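Local coordinates for aerobactin synthase IucA (Klebsiella pneumoniae subsp. pneumoniae, PDB 5JM8), which is an ATP- and magnesium-binding NIS synthetase of the IucA/IucC family that probably couples one N6-acetyl-N6-hydroxylysine to citrate on the way to the siderophore aerobactin, at residues 24-29 against 544-549; 184-189 against 220-225; 304-309 against 462-467; 383-388 against 436-441. All coordinates share one frame; numbering follows the deposited sequence.

The four contacts are spread over the chain and none touches another. Interaction 1 joins residues near the N-terminus to residues near the C-terminus, so along the chain the other three lie inside the loop it closes. It lies close to the nucleotide: the side chain of Asn-544 is about 7 Å from the bound ATP and about 13 Å from the magnesium ion. Interaction 2 sits on the opposite side of the chain's centre, its centre 47 Å from that of interaction 1. Interaction 3 lies about 14 Å from interaction 2 at nearest atoms. Interaction 4 is nested in sequence inside interaction 3, yet their centres are 38 Å apart.

Interaction 1 (24-29 against 544-549); sequences VRETKD and NFFCYL
Glu-26 of helix 14-26 reaches across to the backbone of 544-546, where the chain enters helix 545-549, and puts its carboxylate against the N-H groups there. Its chain is extended beyond CG, with chi2 at -177°, and this carries the acid across to the other segment. OE2 does most of the gripping. It accepts a nearly straight bond from Phe-545 N at 2.9 Å, with an N-H...O angle of 174°. The donor meets OE2 on the syn side, close to the carboxylate plane. A weak, more bent bond reaches the same oxygen from Asn-544 N at 2.8 Å. The other oxygen, OE1, takes a weak bond from Phe-546 N at 3.3 Å.

Phe-546 lies along the side of the acid. Its CD2 comes to 3.1 Å from Glu-26 OE1, and its CE2 lies 3.8 Å from Glu-26 CB. Ring and carboxylate planes are 54° apart. Thr-27 adds a methyl contact: its CG2 sits near the ring plane at the edge of Phe-546, 4.0 Å from CZ. Its hydroxyl turns back to Leu-23 O in helix 14-26.

Phe-545 touches the carboxylate mainly through CB, at 3.4 Å from Glu-26 OE1. Its ring then leads away to meet Phe-19 and Phe-107 edge-to-face. Asn-544 stands beside Tyr-484 of helix 475-500.

The contact thus brings a carboxylate to a group of backbone donors. The N-H groups clustered there would be expected to favour the charged form of Glu-26.

Interaction 2 (184-189 against 220-225); sequences VNKTQI and NQWLFP
Val-184 and Trp-222 form an antiparallel hydrogen-bonded pair, joined in both directions. Val-184 N gives a bond of 2.7 Å to Trp-222 O. Trp-222 N returns one of 2.7 Å to Val-184 O. Asn-185 and Gln-221 follow as a non-hydrogen-bonded pair. The ladder then ends in a turn, where Lys-186 N still reaches Asn-220 O at 2.8 Å. The CA of Asn-185 makes a CA-H...O contact with that same oxygen.

Asn-185 shapes the turn. Its OD1 accepts from Thr-187 N at 3.0 Å, with the donor above the carbonyl plane. This is an Asx turn, and it directs the chain into the short 3-10 segment 186-187. The pairing itself joins strand 177-185 to strand 221-226, an outer strand of a three-stranded antiparallel sheet.

On the Trp-222 side of the sheet, Lys-186 lays its CB over one face of the indole. CB is 3.6 Å from the centroid of the six-membered ring and 15° off the ring normal, a CH-pi contact. A chi1 of 62° and an extended chain then carry CE past the indole to Asn-220 OD1, 3.3 Å away. The indole NE1 is held by Asp-219 O. Ile-189 CD1 packs at 3.5 Å from Trp-222 CE3. Next along, Val-184 CG2 meets Phe-224 CB at 3.8 Å, and the Phe-224 ring goes on to meet Phe-346.

Interaction 3 (304-309 against 462-467); sequences ARLAQT and DTIGEA
Ile-464 pushes its two methyl ends between Leu-306 and Thr-309. With chi1 at 60°, CG1 stands between the backbone N and the carbonyl carbon, while CG2 lies anti to the carbonyl carbon. One branch therefore serves each partner. CD1, at the end of the longer branch, meets Leu-306 CD1 at 3.7 Å and also lies close to its CB. CG2 meets the Thr-309 methyl, CG2, again at 3.7 Å. In both pairs the side chains cross at about a right angle.

The contact joins the last part of helix 294-306 and the turn after it to the loop following helix 458-462. That second helix closes in a Schellman motif, with Gly-465 at positive phi. On the other side, a type I turn from Leu-306 to Thr-309 brings Thr-309 to the N-cap position of helix 310-318.

Thr-309 OG1 points back into this turn. It donates to Leu-306 O at 2.6 Å, in the carbonyl plane, and Thr-309 N binds the same oxygen. OG1 also accepts from Trp-460 NE1. This hold on the hydroxyl turns the methyl toward Ile-464 and toward Thr-463 OG1, 3.9 Å away. Farther out, Arg-305 pairs with Glu-192, and Glu-466 with Arg-302.

Interaction 4 (383-388 against 436-441); sequences VKRLSD and LGDLPV
Arg-385 and Asp-438 meet because each first torsion places CG beside its own backbone N, and because the arginine chain bends at chi3, -59°. The bend turns the guanidinium side-on to the carboxylate. NE and NH2 then both reach one oxygen, Asp-438 OD1. The NE to OD1 distance is 3.0 Å, and NH2 to OD1 is also 3.0 Å. OD1 lies near the guanidinium plane, at its edge. The two N-H groups come from the same face of the carboxylate, and the two planes are 51° apart. In this salt bridge both nitrogens fall on a single oxygen rather than one on each. OD1 has a further donor in Gln-360 NE2.

A water lies 2.5 Å from Asp-438 OD2, unusually short, and makes a weak bond to Arg-385 O, so this bridge to the helix backbone is a tentative one. Asp-438 sits in the turn that links strands 431-435 and 440-445, an antiparallel hairpin whose tip abuts helix 378-390.

Leu-386 supplies the apolar part of the contact. Its CB packs 4.0 Å from Asp-438 CB. Its CD1 lies 3.7 Å from Gly-437 O, which accepts from Arg-389 NH2. Its CD2 touches Leu-439 CD1 at 4.0 Å. Leu-439 also packs on Ala-404 of helix 394-420 and on Thr-321 of a neighbouring subunit.

Interaction 1 (24-29 against 544-549)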
loop_
_atom_site.group_PDB
_atom_site.type_symbol
_atom_site.label_atom_id
_atom_site.label_comp_id
_atom_site.label_asym_id
_atom_site.label_seq_id
_atom_site.Cartn_x
_atom_site.Cartn_y
_atom_site.Cartn_z
ATOM N N VAL A 24 -39.168 -21.628 16.803
ATOM C CA VAL A 24 -38.885 -22.860 17.537
ATOM C C VAL A 24 -38.316 -22.584 18.931
ATOM O O VAL A 24 -38.541 -23.352 19.866
ATOM C CB VAL A 24 -37.899 -23.752 16.746
ATOM C CG1 VAL A 24 -37.350 -24.880 17.615
ATOM C CG2 VAL A 24 -38.579 -24.323 15.517
ATOM N N ARG A 25 -37.570 -21.494 19.064
ATOM C CA ARG A 25 -36.990 -21.124 20.349
ATOM C C ARG A 25 -38.046 -20.601 21.322
ATOM O O ARG A 25 -37.950 -20.825 22.529
ATOM C CB ARG A 25 -35.898 -20.068 20.154
ATOM C CG ARG A 25 -35.395 -19.442 21.452
ATOM C CD ARG A 25 -34.272 -18.457 21.198
ATOM N NE ARG A 25 -33.015 -19.129 20.887
ATOM C CZ ARG A 25 -31.877 -18.497 20.614
ATOM N NH1 ARG A 25 -31.836 -17.172 20.606
ATOM N NH2 ARG A 25 -30.782 -19.192 20.343
ATOM N N GLU A 26 -39.049 -19.907 20.794
ATOM C CA GLU A 26 -40.031 -19.220 21.630
ATOM C C GLU A 26 -41.313 -20.026 21.829
ATOM O O GLU A 26 -42.279 -19.528 22.412
ATOM C CB GLU A 26 -40.368 -17.856 21.022
ATOM C CG GLU A 26 -39.147 -16.971 20.826
ATOM C CD GLU A 26 -39.488 -15.595 20.293
ATOM O OE1 GLU A 26 -40.653 -15.169 20.436
ATOM O OE2 GLU A 26 -38.585 -14.940 19.729
ATOM N N THR A 27 -41.318 -21.267 21.347
ATOM C CA THR A 27 -42.461 -22.156 21.524
ATOM C C THR A 27 -42.030 -23.521 22.053
ATOM O O THR A 27 -40.914 -23.977 21.797
ATOM C CB THR A 27 -43.237 -22.366 20.205
ATOM O OG1 THR A 27 -42.438 -23.117 19.282
ATOM C CG2 THR A 27 -43.620 -21.033 19.583
ATOM N N LYS A 28 -42.930 -24.157 22.798
ATOM C CA LYS A 28 -42.738 -25.523 23.270
ATOM C C LYS A 28 -43.708 -26.441 22.530
ATOM O O LYS A 28 -43.869 -27.610 22.879
ATOM C CB LYS A 28 -42.949 -25.608 24.784
ATOM C CG LYS A 28 -41.990 -24.735 25.598
ATOM C CD LYS A 28 -40.559 -25.266 25.549
ATOM C CE LYS A 28 -39.608 -24.407 26.370
ATOM N NZ LYS A 28 -39.431 -23.046 25.788
ATOM N N ASP A 29 -44.342 -25.890 21.496
ATOM C CA ASP A 29 -45.334 -26.604 20.700
ATOM C C ASP A 29 -44.713 -27.132 19.404
ATOM O O ASP A 29 -45.049 -26.684 18.305
ATOM C CB ASP A 29 -46.521 -25.683 20.394
ATOM C CG ASP A 29 -47.581 -26.353 19.546
ATOM O OD1 ASP A 29 -47.676 -27.597 19.578
ATOM O OD2 ASP A 29 -48.317 -25.632 18.838
ATOM N N ASN A 544 -37.937 -12.237 20.087
ATOM C CA ASN A 544 -38.123 -11.282 18.999
ATOM C C ASN A 544 -39.358 -11.573 18.149
ATOM O O ASN A 544 -39.936 -10.664 17.553
ATOM C CB ASN A 544 -36.889 -11.266 18.095
ATOM C CG ASN A 544 -35.667 -10.696 18.780
ATOM O OD1 ASN A 544 -35.610 -9.504 19.081
ATOM N ND2 ASN A 544 -34.674 -11.543 19.019
ATOM N N PHE A 545 -39.759 -12.839 18.092
ATOM C CA PHE A 545 -40.830 -13.267 17.196
ATOM C C PHE A 545 -42.192 -12.732 17.646
ATOM O O PHE A 545 -42.934 -12.170 16.840
ATOM C CB PHE A 545 -40.858 -14.797 17.102
ATOM C CG PHE A 545 -41.929 -15.337 16.189
ATOM C CD1 PHE A 545 -43.237 -15.434 16.632
ATOM C CD2 PHE A 545 -41.629 -15.769 14.907
ATOM C CE1 PHE A 545 -44.229 -15.933 15.812
ATOM C CE2 PHE A 545 -42.618 -16.274 14.083
ATOM C CZ PHE A 545 -43.918 -16.351 14.534
ATOM N N PHE A 546 -42.521 -12.897 18.925
ATOM C CA PHE A 546 -43.813 -12.442 19.436
ATOM C C PHE A 546 -43.746 -10.969 19.827
ATOM O O PHE A 546 -44.775 -10.311 19.982
ATOM C CB PHE A 546 -44.259 -13.301 20.621
ATOM C CG PHE A 546 -44.579 -14.718 20.242
ATOM C CD1 PHE A 546 -45.739 -15.019 19.550
ATOM C CD2 PHE A 546 -43.711 -15.747 20.566
ATOM C CE1 PHE A 546 -46.033 -16.320 19.191
ATOM C CE2 PHE A 546 -43.997 -17.048 20.211
ATOM C CZ PHE A 546 -45.162 -17.335 19.523
ATOM N N CYS A 547 -42.530 -10.454 19.972
ATOM C CA CYS A 547 -42.329 -9.029 20.200
ATOM C C CYS A 547 -42.594 -8.255 18.915
ATOM O O CYS A 547 -43.138 -7.151 18.938
ATOM C CB CYS A 547 -40.910 -8.752 20.698
ATOM S SG CYS A 547 -40.558 -7.008 21.019
ATOM N N TYR A 548 -42.206 -8.850 17.793
ATOM C CA TYR A 548 -42.348 -8.222 16.485
ATOM C C TYR A 548 -43.791 -8.306 15.996
ATOM O O TYR A 548 -44.272 -7.438 15.265
ATOM C CB TYR A 548 -41.407 -8.893 15.484
ATOM C CG TYR A 548 -41.219 -8.136 14.196
ATOM C CD1 TYR A 548 -40.522 -6.944 14.176
ATOM C CD2 TYR A 548 -41.723 -8.621 12.998
ATOM C CE1 TYR A 548 -40.337 -6.246 13.010
ATOM C CE2 TYR A 548 -41.542 -7.929 11.821
ATOM C CZ TYR A 548 -40.844 -6.741 11.835
ATOM O OH TYR A 548 -40.653 -6.044 10.670
ATOM N N LEU A 549 -44.471 -9.365 16.415
ATOM C CA LEU A 549 -45.876 -9.579 16.097
ATOM C C LEU A 549 -46.758 -8.570 16.834
ATOM O O LEU A 549 -47.845 -8.224 16.367
ATOM C CB LEU A 549 -46.262 -11.014 16.459
ATOM C CG LEU A 549 -47.698 -11.500 16.279
ATOM C CD1 LEU A 549 -48.163 -11.382 14.836
ATOM C CD2 LEU A 549 -47.772 -12.941 16.751
#

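Interaction 2 (184-189 against 220-225)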
loop_
_atom_site.group_PDB
_atom_site.type_symbol
_atom_site.label_atom_id
_atom_site.label_comp_id
_atom_site.label_asym_id
_atom_site.label_seq_id
_atom_site.Cartn_x
_atom_site.Cartn_y
_atom_site.Cartn_z
ATOM N N VAL A 184 -24.470 25.888 8.405
ATOM C CA VAL A 184 -25.450 26.231 9.429
ATOM C C VAL A 184 -24.913 27.271 10.407
ATOM O O VAL A 184 -23.781 27.163 10.877
ATOM C CB VAL A 184 -25.874 24.978 10.225
ATOM C CG1 VAL A 184 -26.941 25.326 11.253
ATOM C CG2 VAL A 184 -26.371 23.891 9.286
ATOM N N ASN A 185 -25.732 28.273 10.713
ATOM C CA ASN A 185 -25.371 29.260 11.723
ATOM C C ASN A 185 -25.323 28.586 13.092
ATOM O O ASN A 185 -26.212 27.812 13.442
ATOM C CB ASN A 185 -26.365 30.429 11.726
ATOM C CG ASN A 185 -25.939 31.565 12.650
ATOM O OD1 ASN A 185 -25.356 31.341 13.708
ATOM N ND2 ASN A 185 -26.241 32.794 12.251
ATOM N N LYS A 186 -24.282 28.895 13.862
ATOM C CA LYS A 186 -24.044 28.250 15.151
ATOM C C LYS A 186 -25.218 28.399 16.118
ATOM O O LYS A 186 -25.381 27.592 17.035
ATOM C CB LYS A 186 -22.782 28.820 15.793
ATOM C CG LYS A 186 -22.849 30.309 16.093
ATOM C CD LYS A 186 -21.539 30.793 16.691
ATOM C CE LYS A 186 -21.571 32.278 16.991
ATOM N NZ LYS A 186 -20.273 32.749 17.543
ATOM N N THR A 187 -26.032 29.429 15.908
ATOM C CA THR A 187 -27.217 29.649 16.734
ATOM C C THR A 187 -28.262 28.562 16.518
ATOM O O THR A 187 -29.253 28.501 17.247
ATOM C CB THR A 187 -27.881 31.009 16.443
ATOM O OG1 THR A 187 -28.363 31.030 15.094
ATOM C CG2 THR A 187 -26.898 32.156 16.650
ATOM N N GLN A 188 -28.045 27.721 15.508
ATOM C CA GLN A 188 -28.959 26.624 15.211
ATOM C C GLN A 188 -28.281 25.260 15.336
ATOM O O GLN A 188 -28.826 24.246 14.896
ATOM C CB GLN A 188 -29.544 26.788 13.807
ATOM C CG GLN A 188 -30.345 28.069 13.623
ATOM C CD GLN A 188 -31.461 28.212 14.641
ATOM O OE1 GLN A 188 -31.486 29.162 15.423
ATOM N NE2 GLN A 188 -32.394 27.268 14.634
ATOM N N ILE A 189 -27.097 25.245 15.943
ATOM C CA ILE A 189 -26.354 24.007 16.163
ATOM C C ILE A 189 -26.265 23.679 17.646
ATOM O O ILE A 189 -25.585 24.370 18.404
ATOM C CB ILE A 189 -24.928 24.092 15.584
ATOM C CG1 ILE A 189 -24.990 24.187 14.059
ATOM C CG2 ILE A 189 -24.107 22.871 15.997
ATOM C CD1 ILE A 189 -23.660 24.492 13.407
ATOM N N ASN A 220 -19.389 32.161 12.413
ATOM C CA ASN A 220 -20.802 31.985 12.699
ATOM C C ASN A 220 -21.404 30.829 11.920
ATOM O O ASN A 220 -22.318 30.161 12.399
ATOM C CB ASN A 220 -21.560 33.273 12.391
ATOM C CG ASN A 220 -21.120 34.427 13.269
ATOM O OD1 ASN A 220 -20.723 34.232 14.419
ATOM N ND2 ASN A 220 -21.184 35.638 12.729
ATOM N N GLN A 221 -20.878 30.593 10.723
ATOM C CA GLN A 221 -21.426 29.585 9.823
ATOM C C GLN A 221 -20.564 28.322 9.828
ATOM O O GLN A 221 -19.410 28.345 9.397
ATOM C CB GLN A 221 -21.551 30.169 8.407
ATOM C CG GLN A 221 -21.741 29.138 7.307
ATOM C CD GLN A 221 -21.988 29.763 5.942
ATOM O OE1 GLN A 221 -23.114 29.764 5.448
ATOM N NE2 GLN A 221 -20.932 30.278 5.318
ATOM N N TRP A 222 -21.140 27.224 10.318
ATOM C CA TRP A 222 -20.424 25.960 10.469
ATOM C C TRP A 222 -20.926 24.899 9.497
ATOM O O TRP A 222 -22.087 24.918 9.084
ATOM C CB TRP A 222 -20.566 25.431 11.898
ATOM C CG TRP A 222 -20.081 26.368 12.960
ATOM C CD1 TRP A 222 -19.435 27.556 12.778
ATOM C CD2 TRP A 222 -20.209 26.193 14.375
ATOM N NE1 TRP A 222 -19.152 28.131 13.992
ATOM C CE2 TRP A 222 -19.618 27.313 14.989
ATOM C CE3 TRP A 222 -20.766 25.197 15.182
ATOM C CZ2 TRP A 222 -19.567 27.466 16.372
ATOM C CZ3 TRP A 222 -20.714 25.349 16.555
ATOM C CH2 TRP A 222 -20.120 26.475 17.137
ATOM N N LEU A 223 -20.046 23.966 9.150
ATOM C CA LEU A 223 -20.409 22.832 8.311
ATOM C C LEU A 223 -21.006 21.724 9.173
ATOM O O LEU A 223 -20.455 21.376 10.220
ATOM C CB LEU A 223 -19.190 22.320 7.543
ATOM C CG LEU A 223 -18.549 23.320 6.577
ATOM C CD1 LEU A 223 -17.254 22.757 6.011
ATOM C CD2 LEU A 223 -19.513 23.679 5.455
ATOM N N PHE A 224 -22.128 21.175 8.719
ATOM C CA PHE A 224 -22.916 20.234 9.505
ATOM C C PHE A 224 -23.257 19.000 8.668
ATOM O O PHE A 224 -23.988 19.105 7.684
ATOM C CB PHE A 224 -24.186 20.927 10.002
ATOM C CG PHE A 224 -25.005 20.103 10.952
ATOM C CD1 PHE A 224 -24.733 20.110 12.309
ATOM C CD2 PHE A 224 -26.059 19.339 10.489
ATOM C CE1 PHE A 224 -25.494 19.357 13.182
ATOM C CE2 PHE A 224 -26.821 18.586 11.353
ATOM C CZ PHE A 224 -26.539 18.594 12.702
ATOM N N PRO A 225 -22.727 17.825 9.048
ATOM C CA PRO A 225 -22.917 16.629 8.218
ATOM C C PRO A 225 -24.291 15.986 8.380
ATOM O O PRO A 225 -24.859 16.012 9.471
ATOM C CB PRO A 225 -21.824 15.688 8.720
ATOM C CG PRO A 225 -21.679 16.044 10.158
ATOM C CD PRO A 225 -21.920 17.529 10.246
#

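Interaction 3 (304-309 against 462-467)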
loop_
_atom_site.group_PDB
_atom_site.type_symbol
_atom_site.label_atom_id
_atom_site.label_comp_id
_atom_site.label_asym_id
_atom_site.label_seq_id
_atom_site.Cartn_x
_atom_site.Cartn_y
_atom_site.Cartn_z
ATOM N N ALA A 304 -17.952 8.433 28.021
ATOM C CA ALA A 304 -16.723 9.046 27.530
ATOM C C ALA A 304 -16.042 9.879 28.614
ATOM O O ALA A 304 -14.820 9.843 28.756
ATOM C CB ALA A 304 -17.015 9.904 26.312
ATOM N N ARG A 305 -16.832 10.636 29.370
ATOM C CA ARG A 305 -16.305 11.417 30.487
ATOM C C ARG A 305 -15.810 10.496 31.594
ATOM O O ARG A 305 -14.833 10.795 32.281
ATOM C CB ARG A 305 -17.372 12.360 31.042
ATOM C CG ARG A 305 -17.764 13.474 30.099
ATOM C CD ARG A 305 -18.768 14.407 30.743
ATOM N NE ARG A 305 -19.188 15.460 29.827
ATOM C CZ ARG A 305 -18.491 16.565 29.589
ATOM N NH1 ARG A 305 -17.326 16.768 30.197
ATOM N NH2 ARG A 305 -18.956 17.468 28.737
ATOM N N LEU A 306 -16.497 9.373 31.759
ATOM C CA LEU A 306 -16.112 8.375 32.746
ATOM C C LEU A 306 -14.815 7.686 32.336
ATOM O O LEU A 306 -14.081 7.175 33.182
ATOM C CB LEU A 306 -17.232 7.348 32.921
ATOM C CG LEU A 306 -17.121 6.369 34.092
ATOM C CD1 LEU A 306 -17.041 7.102 35.425
ATOM C CD2 LEU A 306 -18.302 5.409 34.081
ATOM N N ALA A 307 -14.532 7.680 31.037
ATOM C CA ALA A 307 -13.341 7.013 30.520
ATOM C C ALA A 307 -12.073 7.822 30.777
ATOM O O ALA A 307 -10.967 7.361 30.486
ATOM C CB ALA A 307 -13.494 6.739 29.035
ATOM N N GLN A 308 -12.236 9.023 31.325
ATOM C CA GLN A 308 -11.104 9.872 31.685
ATOM C C GLN A 308 -10.712 9.698 33.150
ATOM O O GLN A 308 -9.709 10.254 33.603
ATOM C CB GLN A 308 -11.432 11.341 31.410
ATOM C CG GLN A 308 -11.558 11.680 29.937
ATOM C CD GLN A 308 -10.263 11.464 29.177
ATOM O OE1 GLN A 308 -10.118 10.492 28.436
ATOM N NE2 GLN A 308 -9.312 12.372 29.360
ATOM N N THR A 309 -11.503 8.924 33.886
ATOM C CA THR A 309 -11.243 8.697 35.302
ATOM C C THR A 309 -10.140 7.667 35.494
ATOM O O THR A 309 -9.816 6.910 34.578
ATOM C CB THR A 309 -12.504 8.225 36.041
ATOM O OG1 THR A 309 -12.916 6.949 35.535
ATOM C CG2 THR A 309 -13.630 9.229 35.873
ATOM N N ASP A 462 -19.992 9.158 40.906
ATOM C CA ASP A 462 -19.972 10.373 41.720
ATOM C C ASP A 462 -18.824 11.282 41.307
ATOM O O ASP A 462 -18.948 12.508 41.329
ATOM C CB ASP A 462 -19.833 10.036 43.210
ATOM C CG ASP A 462 -21.170 9.866 43.914
ATOM O OD1 ASP A 462 -22.181 10.436 43.457
ATOM O OD2 ASP A 462 -21.197 9.170 44.951
ATOM N N THR A 463 -17.703 10.667 40.937
ATOM C CA THR A 463 -16.484 11.398 40.617
ATOM C C THR A 463 -16.682 12.333 39.426
ATOM O O THR A 463 -15.975 13.332 39.294
ATOM C CB THR A 463 -15.321 10.436 40.315
ATOM O OG1 THR A 463 -15.643 9.629 39.176
ATOM C CG2 THR A 463 -15.054 9.532 41.507
ATOM N N ILE A 464 -17.644 12.000 38.566
ATOM C CA ILE A 464 -18.001 12.852 37.432
ATOM C C ILE A 464 -19.425 13.396 37.580
ATOM O O ILE A 464 -19.933 14.081 36.692
ATOM C CB ILE A 464 -17.876 12.095 36.084
ATOM C CG1 ILE A 464 -18.801 10.874 36.042
ATOM C CG2 ILE A 464 -16.432 11.670 35.851
ATOM C CD1 ILE A 464 -18.882 10.227 34.672
ATOM N N GLY A 465 -20.067 13.079 38.702
ATOM C CA GLY A 465 -21.364 13.641 39.039
ATOM C C GLY A 465 -22.535 13.019 38.297
ATOM O O GLY A 465 -23.576 13.656 38.130
ATOM N N GLU A 466 -22.366 11.775 37.868
ATOM C CA GLU A 466 -23.410 11.061 37.149
ATOM C C GLU A 466 -23.939 9.895 37.974
ATOM O O GLU A 466 -24.325 8.863 37.431
ATOM C CB GLU A 466 -22.878 10.557 35.808
ATOM C CG GLU A 466 -22.308 11.649 34.920
ATOM C CD GLU A 466 -23.376 12.352 34.107
ATOM O OE1 GLU A 466 -24.524 11.868 34.089
ATOM O OE2 GLU A 466 -23.064 13.390 33.487
ATOM N N ALA A 467 -23.953 10.068 39.292
ATOM C CA ALA A 467 -24.429 9.034 40.202
ATOM C C ALA A 467 -25.910 8.746 39.994
ATOM O O ALA A 467 -26.376 7.636 40.245
ATOM C CB ALA A 467 -24.164 9.435 41.644
#

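Interaction 4 (383-388 against 436-441)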
loop_
_atom_site.group_PDB
_atom_site.type_symbol
_atom_site.label_atom_id
_atom_site.label_comp_id
_atom_site.label_asym_id
_atom_site.label_seq_id
_atom_site.Cartn_x
_atom_site.Cartn_y
_atom_site.Cartn_z
ATOM N N VAL A 383 -11.038 -20.094 10.910
ATOM C CA VAL A 383 -10.515 -21.209 11.692
ATOM C C VAL A 383 -9.745 -22.188 10.816
ATOM O O VAL A 383 -8.722 -22.730 11.229
ATOM C CB VAL A 383 -11.655 -21.956 12.413
ATOM C CG1 VAL A 383 -11.135 -23.215 13.104
ATOM C CG2 VAL A 383 -12.325 -21.039 13.420
ATOM N N LYS A 384 -10.243 -22.415 9.607
ATOM C CA LYS A 384 -9.573 -23.293 8.657
ATOM C C LYS A 384 -8.227 -22.717 8.220
ATOM O O LYS A 384 -7.281 -23.462 7.965
ATOM C CB LYS A 384 -10.467 -23.537 7.442
ATOM C CG LYS A 384 -11.491 -24.641 7.656
ATOM C CD LYS A 384 -12.459 -24.744 6.490
ATOM C CE LYS A 384 -13.271 -26.029 6.554
ATOM N NZ LYS A 384 -13.969 -26.303 5.269
ATOM N N ARG A 385 -8.143 -21.392 8.135
ATOM C CA ARG A 385 -6.875 -20.734 7.829
ATOM C C ARG A 385 -5.940 -20.809 9.025
ATOM O O ARG A 385 -4.729 -20.957 8.868
ATOM C CB ARG A 385 -7.094 -19.276 7.434
ATOM C CG ARG A 385 -7.604 -19.088 6.024
ATOM C CD ARG A 385 -7.513 -17.640 5.605
ATOM N NE ARG A 385 -8.289 -16.773 6.485
ATOM C CZ ARG A 385 -9.571 -16.474 6.306
ATOM N NH1 ARG A 385 -10.239 -16.972 5.273
ATOM N NH2 ARG A 385 -10.188 -15.673 7.162
ATOM N N LEU A 386 -6.511 -20.699 10.219
ATOM C CA LEU A 386 -5.745 -20.817 11.450
ATOM C C LEU A 386 -5.121 -22.205 11.534
ATOM O O LEU A 386 -3.941 -22.349 11.855
ATOM C CB LEU A 386 -6.642 -20.550 12.660
ATOM C CG LEU A 386 -6.023 -20.725 14.046
ATOM C CD1 LEU A 386 -4.826 -19.804 14.224
ATOM C CD2 LEU A 386 -7.076 -20.472 15.121
ATOM N N SER A 387 -5.922 -23.219 11.226
ATOM C CA SER A 387 -5.466 -24.606 11.253
ATOM C C SER A 387 -4.293 -24.824 10.301
ATOM O O SER A 387 -3.247 -25.336 10.702
ATOM C CB SER A 387 -6.619 -25.550 10.895
ATOM O OG SER A 387 -6.180 -26.893 10.807
ATOM N N ASP A 388 -4.469 -24.424 9.046
ATOM C CA ASP A 388 -3.457 -24.638 8.015
ATOM C C ASP A 388 -2.150 -23.916 8.320
ATOM O O ASP A 388 -1.067 -24.439 8.052
ATOM C CB ASP A 388 -3.978 -24.176 6.652
ATOM C CG ASP A 388 -5.096 -25.053 6.123
ATOM O OD1 ASP A 388 -5.140 -26.252 6.474
ATOM O OD2 ASP A 388 -5.931 -24.542 5.348
ATOM N N LEU A 436 -5.542 -11.569 14.683
ATOM C CA LEU A 436 -4.218 -11.487 14.084
ATOM C C LEU A 436 -3.817 -12.893 13.665
ATOM O O LEU A 436 -3.491 -13.729 14.506
ATOM C CB LEU A 436 -3.197 -10.893 15.065
ATOM C CG LEU A 436 -1.742 -10.817 14.588
ATOM C CD1 LEU A 436 -1.607 -9.983 13.325
ATOM C CD2 LEU A 436 -0.840 -10.260 15.686
ATOM N N GLY A 437 -3.854 -13.151 12.363
ATOM C CA GLY A 437 -3.643 -14.490 11.849
ATOM C C GLY A 437 -4.804 -15.404 12.196
ATOM O O GLY A 437 -4.602 -16.567 12.541
ATOM N N ASP A 438 -6.017 -14.859 12.113
ATOM C CA ASP A 438 -7.256 -15.613 12.308
ATOM C C ASP A 438 -7.466 -16.096 13.746
ATOM O O ASP A 438 -8.272 -16.996 13.986
ATOM C CB ASP A 438 -7.296 -16.808 11.349
ATOM C CG ASP A 438 -7.144 -16.391 9.899
ATOM O OD1 ASP A 438 -8.106 -15.821 9.341
ATOM O OD2 ASP A 438 -6.065 -16.632 9.315
ATOM N N LEU A 439 -6.759 -15.483 14.696
ATOM C CA LEU A 439 -6.925 -15.794 16.116
ATOM C C LEU A 439 -7.324 -14.533 16.878
ATOM O O LEU A 439 -6.716 -13.486 16.684
ATOM C CB LEU A 439 -5.631 -16.370 16.702
ATOM C CG LEU A 439 -5.690 -16.792 18.173
ATOM C CD1 LEU A 439 -6.453 -18.099 18.327
ATOM C CD2 LEU A 439 -4.292 -16.910 18.761
ATOM N N PRO A 440 -8.345 -14.625 17.750
ATOM C CA PRO A 440 -8.689 -13.434 18.539
ATOM C C PRO A 440 -7.546 -12.993 19.452
ATOM O O PRO A 440 -7.066 -13.791 20.260
ATOM C CB PRO A 440 -9.900 -13.888 19.365
ATOM C CG PRO A 440 -10.443 -15.071 18.648
ATOM C CD PRO A 440 -9.264 -15.744 18.023
ATOM N N VAL A 441 -7.118 -11.741 19.317
ATOM C CA VAL A 441 -6.049 -11.196 20.150
ATOM C C VAL A 441 -6.506 -9.943 20.889
ATOM O O VAL A 441 -5.720 -9.307 21.594
ATOM C CB VAL A 441 -4.794 -10.860 19.312
ATOM C CG1 VAL A 441 -4.219 -12.120 18.696
ATOM C CG2 VAL A 441 -5.125 -9.846 18.230
HETATM O O HOH W 1 -4.102 -18.172 9.390
#